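Local coordinates for protein putative 5-carboxymethyl-2-hydroxymuconate isomerase (Pseudomonas aeruginosa, PDB 3E6Q) that probably isomerises 5-carboxymethyl-2-hydroxymuconate, as its relatives in the CHMI family do, and forms a trimer of tautomerase-like subunits, at residues Ile27-Asn32 and Ala81-Cys86; Leu87-Gly92 and Val125-Met130; Ala76-Ala81 and Gly116-Val121; Asn32-Thr37 and Ala112-Gly117. One frame throughout, in Å; residues are numbered along the deposited sequence. Where two conformers were deposited one is given.

Overall arrangement
Contacts 1 and 2 follow one another along strand 82-90, which lies between strand 24-30 (antiparallel) and strand 121-130 (parallel) in one mixed four-stranded sheet; contact 1 samples the first pairing and contact 2 the second. Their centres are about 18 Å apart, on opposite sides of the chain's centre. Contacts 3 and 4 gather where strand 82-90 begins, about 12 Å apart between centres. Contact 3 joins the loops leading into strands 82-90 and 121-130, and contact 4 the ribbon of 34-35 and 113-115. Ala81 links contacts 1 and 3, Asn32 1 and 4, Gly116 and Gly117 3 and 4. All four contacts touch the second subunit, and strand 121-130 continues the sheet into it.

Contact 1: Ile27-Asn32 and Ala81-Cys86; sequences IEATAN and AYLHAC. With NA (sodium ion), chain R; FMT (formic acid), chain P.
Glu28 and His84 face each other as a hydrogen-bonded pair of antiparallel strands in the central sheet of this tautomerase-like fold, bonded both ways through their backbones: Glu28 N to His84 O at 2.7 Å and His84 N to Glu28 O at 2.9 Å. Their side chains run side by side, and Glu28 OE2 comes to the edge of the imidazole, 3.6 Å from His84 CD2, with carboxylate and ring planes 73° apart. The same OE2 binds the sodium ion at 2.7 Å, while His84 NE2 donates, nearly straight, to O1 of a formic acid molecule, probably from the crystallisation liquor. On the face bearing Ile27, small Ala29 and Ala85 let Leu83 reach across, its CD1 3.6 Å from Ile27 CG2. Toward the strand end, Thr30 lays CG2 over the centre of the Tyr82 ring, a CH-pi contact. With chi1 at 56°, its hydroxyl instead faces the partner strand, accepting from Tyr82 N (3.0 Å) and donating to Asn32 OD1 at 2.7 Å. One shell out, Leu109 of helix 95-112 packs on Ile27, Leu83 and Ala85. Ser124 OG bonds to His84 ND1, and Arg64 NE of the second subunit forms a salt bridge with Glu28 OE1.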
loop_
_atom_site.group_PDB
_atom_site.type_symbol
_atom_site.label_atom_id
_atom_site.label_comp_id
_atom_site.label_asym_id
_atom_site.label_seq_id
_atom_site.Cartn_x
_atom_site.Cartn_y
_atom_site.Cartn_z
ATOM N N ILE A 27 -4.220 -7.441 3.742
ATOM C CA ILE A 27 -5.070 -7.268 4.913
ATOM C C ILE A 27 -4.268 -6.523 5.980
ATOM O O ILE A 27 -3.148 -6.930 6.299
ATOM C CB ILE A 27 -5.588 -8.627 5.459
ATOM C CG1 ILE A 27 -6.367 -9.424 4.395
ATOM C CG2 ILE A 27 -6.456 -8.436 6.739
ATOM C CD1 ILE A 27 -6.762 -10.795 4.852
ATOM N N GLU A 28 -4.863 -5.463 6.515
ATOM C CA GLU A 28 -4.276 -4.628 7.549
ATOM C C GLU A 28 -5.226 -4.666 8.753
ATOM O O GLU A 28 -6.426 -4.432 8.619
ATOM C CB GLU A 28 -4.166 -3.175 7.096
ATOM C CG GLU A 28 -3.184 -2.839 6.023
ATOM C CD GLU A 28 -3.442 -1.418 5.555
ATOM O OE1 GLU A 28 -2.791 -0.440 6.065
ATOM O OE2 GLU A 28 -4.316 -1.243 4.640
ATOM N N ALA A 29 -4.673 -4.940 9.927
ATOM C CA ALA A 29 -5.416 -5.018 11.183
ATOM C C ALA A 29 -4.714 -4.131 12.218
ATOM O O ALA A 29 -3.505 -4.171 12.366
ATOM C CB ALA A 29 -5.443 -6.430 11.661
ATOM N N THR A 30 -5.463 -3.288 12.916
ATOM C CA THR A 30 -4.867 -2.530 13.982
ATOM C C THR A 30 -4.336 -3.536 15.069
ATOM O O THR A 30 -4.905 -4.612 15.289
ATOM C CB THR A 30 -5.857 -1.501 14.561
ATOM O OG1 THR A 30 -7.073 -2.151 15.014
ATOM C CG2 THR A 30 -6.145 -0.397 13.496
ATOM N N ALA A 31 -3.265 -3.140 15.757
ATOM C CA ALA A 31 -2.582 -4.025 16.718
ATOM C C ALA A 31 -3.440 -4.469 17.912
ATOM O O ALA A 31 -3.171 -5.502 18.531
ATOM C CB ALA A 31 -1.246 -3.351 17.206
ATOM N N ASN A 32 -4.462 -3.667 18.244
ATOM C CA ASN A 32 -5.455 -3.990 19.294
ATOM C C ASN A 32 -6.581 -4.904 18.896
ATOM O O ASN A 32 -7.437 -5.209 19.720
ATOM C CB ASN A 32 -6.019 -2.700 19.900
ATOM C CG ASN A 32 -6.789 -1.858 18.923
ATOM O OD1 ASN A 32 -6.676 -2.051 17.726
ATOM N ND2 ASN A 32 -7.582 -0.892 19.447
ATOM N N ALA A 81 -10.682 -0.241 17.080
ATOM C CA ALA A 81 -9.915 -1.177 16.236
ATOM C C ALA A 81 -10.606 -1.250 14.892
ATOM O O ALA A 81 -11.819 -1.034 14.778
ATOM C CB ALA A 81 -9.850 -2.564 16.859
ATOM N N TYR A 82 -9.818 -1.525 13.845
ATOM C CA TYR A 82 -10.347 -1.646 12.534
ATOM C C TYR A 82 -9.534 -2.658 11.725
ATOM O O TYR A 82 -8.413 -3.018 12.099
ATOM C CB TYR A 82 -10.495 -0.306 11.782
ATOM C CG TYR A 82 -9.230 0.408 11.466
ATOM C CD1 TYR A 82 -8.429 0.050 10.379
ATOM C CD2 TYR A 82 -8.843 1.512 12.271
ATOM C CE1 TYR A 82 -7.247 0.770 10.073
ATOM C CE2 TYR A 82 -7.625 2.207 11.993
ATOM C CZ TYR A 82 -6.857 1.818 10.893
ATOM O OH TYR A 82 -5.701 2.497 10.596
ATOM N N LEU A 83 -10.185 -3.163 10.677
ATOM C CA LEU A 83 -9.673 -4.225 9.803
ATOM C C LEU A 83 -10.032 -3.828 8.355
ATOM O O LEU A 83 -11.182 -3.511 8.029
ATOM C CB LEU A 83 -10.325 -5.552 10.174
ATOM C CG LEU A 83 -9.963 -6.828 9.422
ATOM C CD1 LEU A 83 -8.474 -7.144 9.471
ATOM C CD2 LEU A 83 -10.808 -8.016 9.970
ATOM N N HIS A 84 -9.013 -3.839 7.501
ATOM C CA HIS A 84 -9.143 -3.421 6.089
ATOM C C HIS A 84 -8.406 -4.348 5.136
ATOM O O HIS A 84 -7.308 -4.828 5.454
ATOM C CB HIS A 84 -8.637 -1.991 5.929
ATOM C CG HIS A 84 -8.715 -1.483 4.527
ATOM N ND1 HIS A 84 -9.915 -1.192 3.896
ATOM C CD2 HIS A 84 -7.736 -1.221 3.631
ATOM C CE1 HIS A 84 -9.658 -0.769 2.668
ATOM N NE2 HIS A 84 -8.348 -0.800 2.470
ATOM N N ALA A 85 -8.995 -4.588 3.977
ATOM C CA ALA A 85 -8.325 -5.314 2.925
ATOM C C ALA A 85 -8.383 -4.523 1.631
ATOM O O ALA A 85 -9.333 -3.793 1.354
ATOM C CB ALA A 85 -8.939 -6.671 2.721
ATOM N N CYS A 86 -7.340 -4.695 0.832
ATOM C CA CYS A 86 -7.273 -4.107 -0.506
ATOM C C CYS A 86 -6.943 -5.268 -1.448
ATOM O O CYS A 86 -5.859 -5.885 -1.370
ATOM C CB CYS A 86 -6.197 -3.018 -0.562
ATOM S SG CYS A 86 -6.188 -2.244 -2.207
HETATM NA NA NA R . -4.806 -2.969 2.625
HETATM C C FMT P . -6.681 1.103 0.720
HETATM O O1 FMT P . -7.173 0.119 0.223
HETATM O O2 FMT P . -5.761 0.958 1.557
HETATM O O HOH W 1 -2.954 -1.966 0.958
#

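Contact 2: Leu87-Gly92 and Val125-Met130; sequences LSILDG and VEVREM
Leu87 and Val127 begin a parallel pairing that runs through Ser88 with Arg128 and Ile89 with Glu129 to Leu90 with Met130. Backbone bonds alternate between the strands: Leu87 N donates to Glu126 O, Arg128 N to Leu87 O, Ile89 N to Arg128 O and Met130 N to Ile89 O. Past the last strand residue, Asp91 N still reaches Met130 O at 2.8 Å.

The polar side-chain bond joins Arg128 NH1 to Ser88 OG at 2.9 Å, with the hydroxyl close to the guanidinium plane. A bend at chi3 (-66°) brings the edge of the guanidinium to Ser88 OG, which also lies 3.2 Å from Arg128 CG. Arg128 also forms a salt bridge through NH2 with Glu126 of the third subunit, while Glu126 of this chain pairs with Arg128 of the second. Near the turn, water 2 donates to Leu90 O and to Glu129 OE2, and Arg132 holds Asp91 in a salt bridge.

Apolar contacts lie on both faces. Selenomethionine Met130 passes its SE 3.9 Å from Ser88 CB and its CE 4.0 Å from Leu90 CD2. On the other face, Leu87 CD2 and Val127 CG1 meet loosely at 4.3 Å, and Leu101 and Leu105 of helix 95-112 pack on Leu87. Parallel strands joined through that helix form a beta-alpha-beta crossover, the repeated unit of the tautomerase fold.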
loop_
_atom_site.group_PDB
_atom_site.type_symbol
_atom_site.label_atom_id
_atom_site.label_comp_id
_atom_site.label_asym_id
_atom_site.label_seq_id
_atom_site.Cartn_x
_atom_site.Cartn_y
_atom_site.Cartn_z
ATOM N N LEU A 87 -7.918 -5.629 -2.262
ATOM C CA LEU A 87 -7.764 -6.630 -3.307
ATOM C C LEU A 87 -7.433 -5.926 -4.611
ATOM O O LEU A 87 -8.211 -5.069 -5.083
ATOM C CB LEU A 87 -9.051 -7.448 -3.506
ATOM C CG LEU A 87 -8.979 -8.547 -4.573
ATOM C CD1 LEU A 87 -8.044 -9.694 -4.147
ATOM C CD2 LEU A 87 -10.398 -9.062 -4.957
ATOM N N SER A 88 -6.307 -6.297 -5.199
ATOM C CA SER A 88 -5.898 -5.734 -6.502
ATOM C C SER A 88 -5.967 -6.788 -7.565
ATOM O O SER A 88 -5.291 -7.842 -7.476
ATOM C CB SER A 88 -4.448 -5.203 -6.418
ATOM O OG SER A 88 -4.325 -4.104 -5.515
ATOM N N ILE A 89 -6.785 -6.499 -8.586
ATOM C CA ILE A 89 -6.969 -7.382 -9.734
ATOM C C ILE A 89 -6.594 -6.653 -11.023
ATOM O O ILE A 89 -6.485 -5.428 -11.028
ATOM C CB ILE A 89 -8.418 -7.937 -9.801
ATOM C CG1 ILE A 89 -9.419 -6.846 -10.198
ATOM C CG2 ILE A 89 -8.775 -8.783 -8.554
ATOM C CD1 ILE A 89 -10.840 -7.357 -10.510
ATOM N N LEU A 90 -6.450 -7.378 -12.123
ATOM C CA LEU A 90 -6.184 -6.757 -13.411
ATOM C C LEU A 90 -7.419 -5.985 -13.868
ATOM O O LEU A 90 -8.572 -6.406 -13.621
ATOM C CB LEU A 90 -5.772 -7.759 -14.467
ATOM C CG LEU A 90 -4.457 -8.457 -14.163
ATOM C CD1 LEU A 90 -4.134 -9.610 -15.111
ATOM C CD2 LEU A 90 -3.334 -7.424 -14.114
ATOM N N ASP A 91 -7.169 -4.853 -14.497
ATOM C CA ASP A 91 -8.270 -4.106 -15.098
ATOM C C ASP A 91 -8.991 -4.926 -16.184
ATOM O O ASP A 91 -8.450 -5.896 -16.724
ATOM C CB ASP A 91 -7.792 -2.748 -15.693
ATOM C CG ASP A 91 -6.680 -2.879 -16.773
ATOM O OD1 ASP A 91 -6.161 -3.954 -17.070
ATOM O OD2 ASP A 91 -6.293 -1.826 -17.349
ATOM N N GLY A 92 -10.227 -4.516 -16.424
ATOM C CA GLY A 92 -11.041 -4.987 -17.531
ATOM C C GLY A 92 -12.270 -5.766 -17.121
ATOM O O GLY A 92 -13.120 -6.057 -17.985
ATOM N N VAL A 125 -13.335 -3.461 2.684
ATOM C CA VAL A 125 -12.600 -4.067 1.580
ATOM C C VAL A 125 -12.715 -3.159 0.348
ATOM O O VAL A 125 -13.851 -2.847 -0.061
ATOM C CB VAL A 125 -13.123 -5.487 1.225
ATOM C CG1 VAL A 125 -12.332 -6.116 0.088
ATOM C CG2 VAL A 125 -13.124 -6.421 2.428
ATOM N N GLU A 126 -11.567 -2.772 -0.218
ATOM C CA GLU A 126 -11.493 -2.050 -1.478
ATOM C C GLU A 126 -11.149 -3.107 -2.505
ATOM O O GLU A 126 -10.308 -3.970 -2.233
ATOM C CB GLU A 126 -10.397 -0.999 -1.469
ATOM C CG GLU A 126 -10.149 -0.459 -2.807
ATOM C CD GLU A 126 -9.156 0.703 -2.895
ATOM O OE1 GLU A 126 -8.366 0.976 -1.952
ATOM O OE2 GLU A 126 -9.191 1.270 -3.990
ATOM N N VAL A 127 -11.767 -3.037 -3.676
ATOM C CA VAL A 127 -11.299 -3.787 -4.843
ATOM C C VAL A 127 -10.772 -2.754 -5.881
ATOM O O VAL A 127 -11.504 -1.840 -6.276
ATOM C CB VAL A 127 -12.432 -4.606 -5.455
ATOM C CG1 VAL A 127 -11.895 -5.397 -6.681
ATOM C CG2 VAL A 127 -13.065 -5.545 -4.417
ATOM N N ARG A 128 -9.494 -2.809 -6.174
ATOM C CA ARG A 128 -8.859 -1.895 -7.113
ATOM C C ARG A 128 -8.283 -2.623 -8.335
ATOM O O ARG A 128 -8.124 -3.843 -8.328
ATOM C CB ARG A 128 -7.774 -1.073 -6.452
ATOM C CG ARG A 128 -6.589 -1.882 -5.897
ATOM C CD ARG A 128 -5.490 -0.995 -5.364
ATOM N NE ARG A 128 -4.865 -0.214 -6.436
ATOM C CZ ARG A 128 -3.816 -0.629 -7.166
ATOM N NH1 ARG A 128 -3.253 -1.787 -6.933
ATOM N NH2 ARG A 128 -3.326 0.148 -8.124
ATOM N N GLU A 129 -7.984 -1.863 -9.366
ATOM C CA GLU A 129 -7.543 -2.423 -10.638
ATOM C C GLU A 129 -6.090 -1.987 -10.971
ATOM O O GLU A 129 -5.712 -0.821 -10.772
ATOM C CB GLU A 129 -8.434 -1.910 -11.733
ATOM C CG GLU A 129 -9.851 -2.376 -11.634
ATOM C CD GLU A 129 -10.693 -1.854 -12.806
ATOM O OE1 GLU A 129 -10.837 -0.609 -12.966
ATOM O OE2 GLU A 129 -11.149 -2.660 -13.602
HETATM N N MSE A 130 -5.330 -2.938 -11.501
HETATM C CA MSE A 130 -3.984 -2.739 -11.979
HETATM C C MSE A 130 -4.000 -2.743 -13.504
HETATM O O MSE A 130 -4.759 -3.489 -14.111
HETATM C CB MSE A 130 -3.107 -3.889 -11.495
HETATM C CG MSE A 130 -3.141 -4.082 -9.981
HETATM SE SE MSE A 130 -1.848 -5.379 -9.371
HETATM C CE MSE A 130 -2.671 -6.981 -10.164
HETATM O O HOH W 2 -11.129 -5.338 -13.361
HETATM O O HOH W 3 -12.621 -2.721 -15.697
#

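Contact 3: Ala76-Ala81 and Gly116-Val121; sequences AAVERA and GGEEGV
Glu118 and Glu119 extend from one loop toward Val78, Glu79 and Arg80 of the other, each serving a different partner. Glu118 crosses Val78 at about a right angle, its CG 3.7 Å from Val78 CG1, and its extended chain carries OE2 to Glu79 N at 2.9 Å. That N-H meets the anti side of the oxygen, out of the carboxylate plane. The return bond, from Glu118 N to Glu79 O at 2.8 Å, arrives from above the carbonyl plane, so main chain and side chain of Glu118 together grip both polar backbone atoms of Glu79.

Glu119 approaches Arg80 obliquely. Its OE2 makes a salt bridge to Arg80 NE at 2.8 Å, with the two planes 33° apart, and water 5 closes a second link between Arg80 NH2 and Glu119 OE1. Val78 CB lies over one face of the guanidinium. The long chains of Glu119 and Arg80 let their charged ends meet across the two loops; Arg80, buried, has its charge answered by Glu119 and, at NH2, by Glu58 of the second subunit.

Gly117 suits its place through a positive phi of 66° and close packing, its CA 3.5 Å from Glu79 O. Ala81, with only a methyl group, sets CB 3.8 Å from Gly116 C. The two loops thus come together just ahead of strand 82-90 and at the start of strand 121-130, with Leu33 packing on both Ala81 and Val121, and Val121 continuing the sheet into the second subunit.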
loop_
_atom_site.group_PDB
_atom_site.type_symbol
_atom_site.label_atom_id
_atom_site.label_comp_id
_atom_site.label_asym_id
_atom_site.label_seq_id
_atom_site.Cartn_x
_atom_site.Cartn_y
_atom_site.Cartn_z
ATOM N N ALA A 76 -11.763 11.324 18.549
ATOM C CA ALA A 76 -12.296 11.129 19.908
ATOM C C ALA A 76 -11.437 10.218 20.754
ATOM O O ALA A 76 -10.763 9.322 20.242
ATOM C CB ALA A 76 -13.754 10.626 19.888
ATOM N N ALA A 77 -11.453 10.461 22.074
ATOM C CA ALA A 77 -10.657 9.671 23.035
ATOM C C ALA A 77 -11.396 8.369 23.363
ATOM O O ALA A 77 -11.903 8.164 24.488
ATOM C CB ALA A 77 -10.320 10.484 24.293
ATOM N N VAL A 78 -11.467 7.500 22.356
ATOM C CA VAL A 78 -12.241 6.257 22.373
ATOM C C VAL A 78 -11.301 5.217 21.803
ATOM O O VAL A 78 -10.667 5.481 20.782
ATOM C CB VAL A 78 -13.497 6.386 21.447
ATOM C CG1 VAL A 78 -14.273 5.066 21.357
ATOM C CG2 VAL A 78 -14.390 7.516 21.941
ATOM N N GLU A 79 -11.173 4.072 22.456
ATOM C CA GLU A 79 -10.365 2.971 21.943
ATOM C C GLU A 79 -11.122 2.292 20.813
ATOM O O GLU A 79 -12.287 1.845 20.982
ATOM C CB GLU A 79 -10.125 1.940 23.056
ATOM C CG GLU A 79 -9.381 2.488 24.264
ATOM C CD GLU A 79 -7.902 2.731 23.999
ATOM O OE1 GLU A 79 -7.339 2.170 23.042
ATOM O OE2 GLU A 79 -7.285 3.473 24.791
ATOM N N ARG A 80 -10.470 2.178 19.667
ATOM C CA ARG A 80 -11.109 1.644 18.483
ATOM C C ARG A 80 -10.136 0.770 17.725
ATOM O O ARG A 80 -8.937 1.044 17.725
ATOM C CB ARG A 80 -11.535 2.785 17.557
ATOM C CG ARG A 80 -12.612 3.680 18.136
ATOM C CD ARG A 80 -12.801 4.896 17.241
ATOM N NE ARG A 80 -13.966 5.676 17.668
ATOM C CZ ARG A 80 -14.122 6.984 17.446
ATOM N NH1 ARG A 80 -13.159 7.678 16.902
ATOM N NH2 ARG A 80 -15.219 7.610 17.848
ATOM N N ALA A 81 -10.682 -0.241 17.080
ATOM C CA ALA A 81 -9.915 -1.177 16.236
ATOM C C ALA A 81 -10.606 -1.250 14.892
ATOM O O ALA A 81 -11.819 -1.034 14.778
ATOM C CB ALA A 81 -9.850 -2.564 16.859
ATOM N N GLY A 116 -12.182 -5.607 19.501
ATOM C CA GLY A 116 -11.037 -4.757 19.741
ATOM C C GLY A 116 -11.551 -3.404 20.154
ATOM O O GLY A 116 -12.617 -3.024 19.715
ATOM N N GLY A 117 -10.787 -2.702 20.989
ATOM C CA GLY A 117 -11.183 -1.390 21.471
ATOM C C GLY A 117 -12.407 -1.467 22.350
ATOM O O GLY A 117 -12.718 -2.530 22.932
ATOM N N GLU A 118 -13.141 -0.365 22.446
ATOM C CA GLU A 118 -14.261 -0.295 23.369
ATOM C C GLU A 118 -15.590 -0.218 22.641
ATOM O O GLU A 118 -16.644 -0.061 23.281
ATOM C CB GLU A 118 -14.104 0.891 24.355
ATOM C CG GLU A 118 -14.260 2.260 23.725
ATOM C CD GLU A 118 -13.964 3.389 24.726
ATOM O OE1 GLU A 118 -14.939 3.813 25.408
ATOM O OE2 GLU A 118 -12.767 3.783 24.855
ATOM N N GLU A 119 -15.558 -0.298 21.309
ATOM C CA GLU A 119 -16.788 -0.296 20.542
ATOM C C GLU A 119 -16.710 -1.254 19.355
ATOM O O GLU A 119 -15.895 -2.149 19.374
ATOM C CB GLU A 119 -17.166 1.107 20.159
ATOM C CG GLU A 119 -16.228 1.786 19.297
ATOM C CD GLU A 119 -16.570 3.277 19.072
ATOM O OE1 GLU A 119 -17.262 3.925 19.901
ATOM O OE2 GLU A 119 -16.075 3.809 18.061
ATOM N N GLY A 120 -17.641 -1.142 18.412
ATOM C CA GLY A 120 -17.697 -2.056 17.231
ATOM C C GLY A 120 -16.442 -1.917 16.387
ATOM O O GLY A 120 -15.700 -0.931 16.555
ATOM N N VAL A 121 -16.188 -2.884 15.508
ATOM C CA VAL A 121 -14.969 -2.901 14.704
ATOM C C VAL A 121 -15.435 -2.660 13.256
ATOM O O VAL A 121 -16.200 -3.456 12.713
ATOM C CB VAL A 121 -14.227 -4.224 14.807
ATOM C CG1 VAL A 121 -13.085 -4.317 13.747
ATOM C CG2 VAL A 121 -13.692 -4.506 16.270
HETATM O O HOH W 4 -14.186 6.427 25.798
HETATM O O HOH W 5 -17.546 6.594 19.235
HETATM O O HOH W 6 -13.341 -0.781 18.188
#

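Contact 4: Asn32-Thr37 and Ala112-Gly117; sequences NLRLET and AVAGGG
The guanidinium of Arg34 lies with one face over the backbone of Gly115, whose N is 3.8 Å above its plane, while waters 8 and 9 sit at its edge, in plane. Arg34 reaches this place by bending at chi3 (-63°), and the guanidinium lies directly against the bare backbone of the glycine, NH1 3.6 Å from Gly115 CA. Underneath is a classic beta bulge in a short antiparallel ribbon: Ala114 and Gly115 both face Arg34, and both N-H groups reach Arg34 O from the same face of its carbonyl plane, Ala114 N at 2.9 Å and Gly115 N at 3.2 Å. Arg34 N returns a bond to Gly115 O at 2.7 Å. Beyond the bulge, Glu36 N donates to Ala112 O. The carboxylate of Glu36 folds back at chi2 (-72°) so that OE2 lies against Ala114, 3.6 Å from its CB; this small methyl lies between the carboxylate and Arg34 NH2. Inward, Leu33 CD1 packs on Val113 CG1 at 4.2 Å, with Val121 of strand 121-130 touching both, and Leu42 of helix 39-52 covers Leu35 and Ala112. At the Asn32 end of the ribbon, water 7 donates to Asn32 O at 2.6 Å and accepts from Gly117 N.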
loop_
_atom_site.group_PDB
_atom_site.type_symbol
_atom_site.label_atom_id
_atom_site.label_comp_id
_atom_site.label_asym_id
_atom_site.label_seq_id
_atom_site.Cartn_x
_atom_site.Cartn_y
_atom_site.Cartn_z
ATOM N N ASN A 32 -4.462 -3.667 18.244
ATOM C CA ASN A 32 -5.455 -3.990 19.294
ATOM C C ASN A 32 -6.581 -4.904 18.896
ATOM O O ASN A 32 -7.437 -5.209 19.720
ATOM C CB ASN A 32 -6.019 -2.700 19.900
ATOM C CG ASN A 32 -6.789 -1.858 18.923
ATOM O OD1 ASN A 32 -6.676 -2.051 17.726
ATOM N ND2 ASN A 32 -7.582 -0.892 19.447
ATOM N N LEU A 33 -6.622 -5.313 17.624
ATOM C CA LEU A 33 -7.684 -6.177 17.135
ATOM C C LEU A 33 -7.439 -7.631 17.498
ATOM O O LEU A 33 -6.396 -8.210 17.152
ATOM C CB LEU A 33 -7.824 -6.068 15.603
ATOM C CG LEU A 33 -9.046 -6.798 15.022
ATOM C CD1 LEU A 33 -10.380 -6.245 15.605
ATOM C CD2 LEU A 33 -9.023 -6.636 13.508
ATOM N N ARG A 34 -8.449 -8.246 18.104
ATOM C CA ARG A 34 -8.443 -9.676 18.409
ATOM C C ARG A 34 -9.211 -10.370 17.318
ATOM O O ARG A 34 -10.299 -9.953 17.003
ATOM C CB ARG A 34 -9.104 -9.940 19.774
ATOM C CG ARG A 34 -8.288 -9.375 20.940
ATOM C CD ARG A 34 -8.932 -9.658 22.289
ATOM N NE ARG A 34 -10.221 -9.000 22.354
ATOM C CZ ARG A 34 -11.394 -9.610 22.269
ATOM N NH1 ARG A 34 -12.501 -8.869 22.364
ATOM N NH2 ARG A 34 -11.476 -10.924 22.096
ATOM N N LEU A 35 -8.658 -11.473 16.805
ATOM C CA LEU A 35 -9.294 -12.292 15.757
ATOM C C LEU A 35 -9.609 -13.665 16.309
ATOM O O LEU A 35 -8.971 -14.112 17.302
ATOM C CB LEU A 35 -8.318 -12.482 14.562
ATOM C CG LEU A 35 -7.836 -11.210 13.852
ATOM C CD1 LEU A 35 -6.819 -11.567 12.754
ATOM C CD2 LEU A 35 -8.956 -10.437 13.281
ATOM N N GLU A 36 -10.549 -14.333 15.669
ATOM C CA GLU A 36 -10.878 -15.724 15.995
ATOM C C GLU A 36 -9.886 -16.711 15.408
ATOM O O GLU A 36 -9.907 -17.913 15.750
ATOM C CB GLU A 36 -12.279 -16.061 15.494
ATOM C CG GLU A 36 -13.408 -15.148 15.982
ATOM C CD GLU A 36 -13.774 -15.349 17.478
ATOM O OE1 GLU A 36 -13.181 -16.212 18.153
ATOM O OE2 GLU A 36 -14.656 -14.627 18.005
ATOM N N THR A 37 -9.064 -16.253 14.481
ATOM C CA THR A 37 -8.163 -17.139 13.785
ATOM C C THR A 37 -6.774 -16.521 13.802
ATOM O O THR A 37 -6.628 -15.335 14.013
ATOM C CB THR A 37 -8.595 -17.269 12.297
ATOM O OG1 THR A 37 -8.492 -16.014 11.655
ATOM C CG2 THR A 37 -10.018 -17.815 12.141
ATOM N N ALA A 112 -14.021 -13.209 11.008
ATOM C CA ALA A 112 -12.782 -13.458 11.729
ATOM C C ALA A 112 -12.593 -12.568 12.952
ATOM O O ALA A 112 -11.718 -12.845 13.776
ATOM C CB ALA A 112 -11.547 -13.309 10.776
ATOM N N VAL A 113 -13.402 -11.516 13.064
ATOM C CA VAL A 113 -13.228 -10.538 14.142
ATOM C C VAL A 113 -13.748 -11.116 15.453
ATOM O O VAL A 113 -14.905 -11.526 15.533
ATOM C CB VAL A 113 -13.987 -9.212 13.842
ATOM C CG1 VAL A 113 -14.039 -8.276 15.094
ATOM C CG2 VAL A 113 -13.338 -8.461 12.601
ATOM N N ALA A 114 -12.914 -11.069 16.498
ATOM C CA ALA A 114 -13.351 -11.401 17.846
ATOM C C ALA A 114 -13.793 -10.090 18.485
ATOM O O ALA A 114 -14.904 -10.015 18.992
ATOM C CB ALA A 114 -12.253 -12.093 18.655
ATOM N N GLY A 115 -12.958 -9.061 18.455
ATOM C CA GLY A 115 -13.253 -7.763 19.071
ATOM C C GLY A 115 -12.009 -6.894 19.199
ATOM O O GLY A 115 -10.876 -7.385 19.066
ATOM N N GLY A 116 -12.182 -5.607 19.501
ATOM C CA GLY A 116 -11.037 -4.757 19.741
ATOM C C GLY A 116 -11.551 -3.404 20.154
ATOM O O GLY A 116 -12.617 -3.024 19.715
ATOM N N GLY A 117 -10.787 -2.702 20.989
ATOM C CA GLY A 117 -11.183 -1.390 21.471
ATOM C C GLY A 117 -12.407 -1.467 22.350
ATOM O O GLY A 117 -12.718 -2.530 22.932
HETATM O O HOH W 7 -8.465 -4.458 22.039
HETATM O O HOH W 8 -14.846 -10.810 22.322
HETATM O O HOH W 9 -12.229 -5.715 23.021
#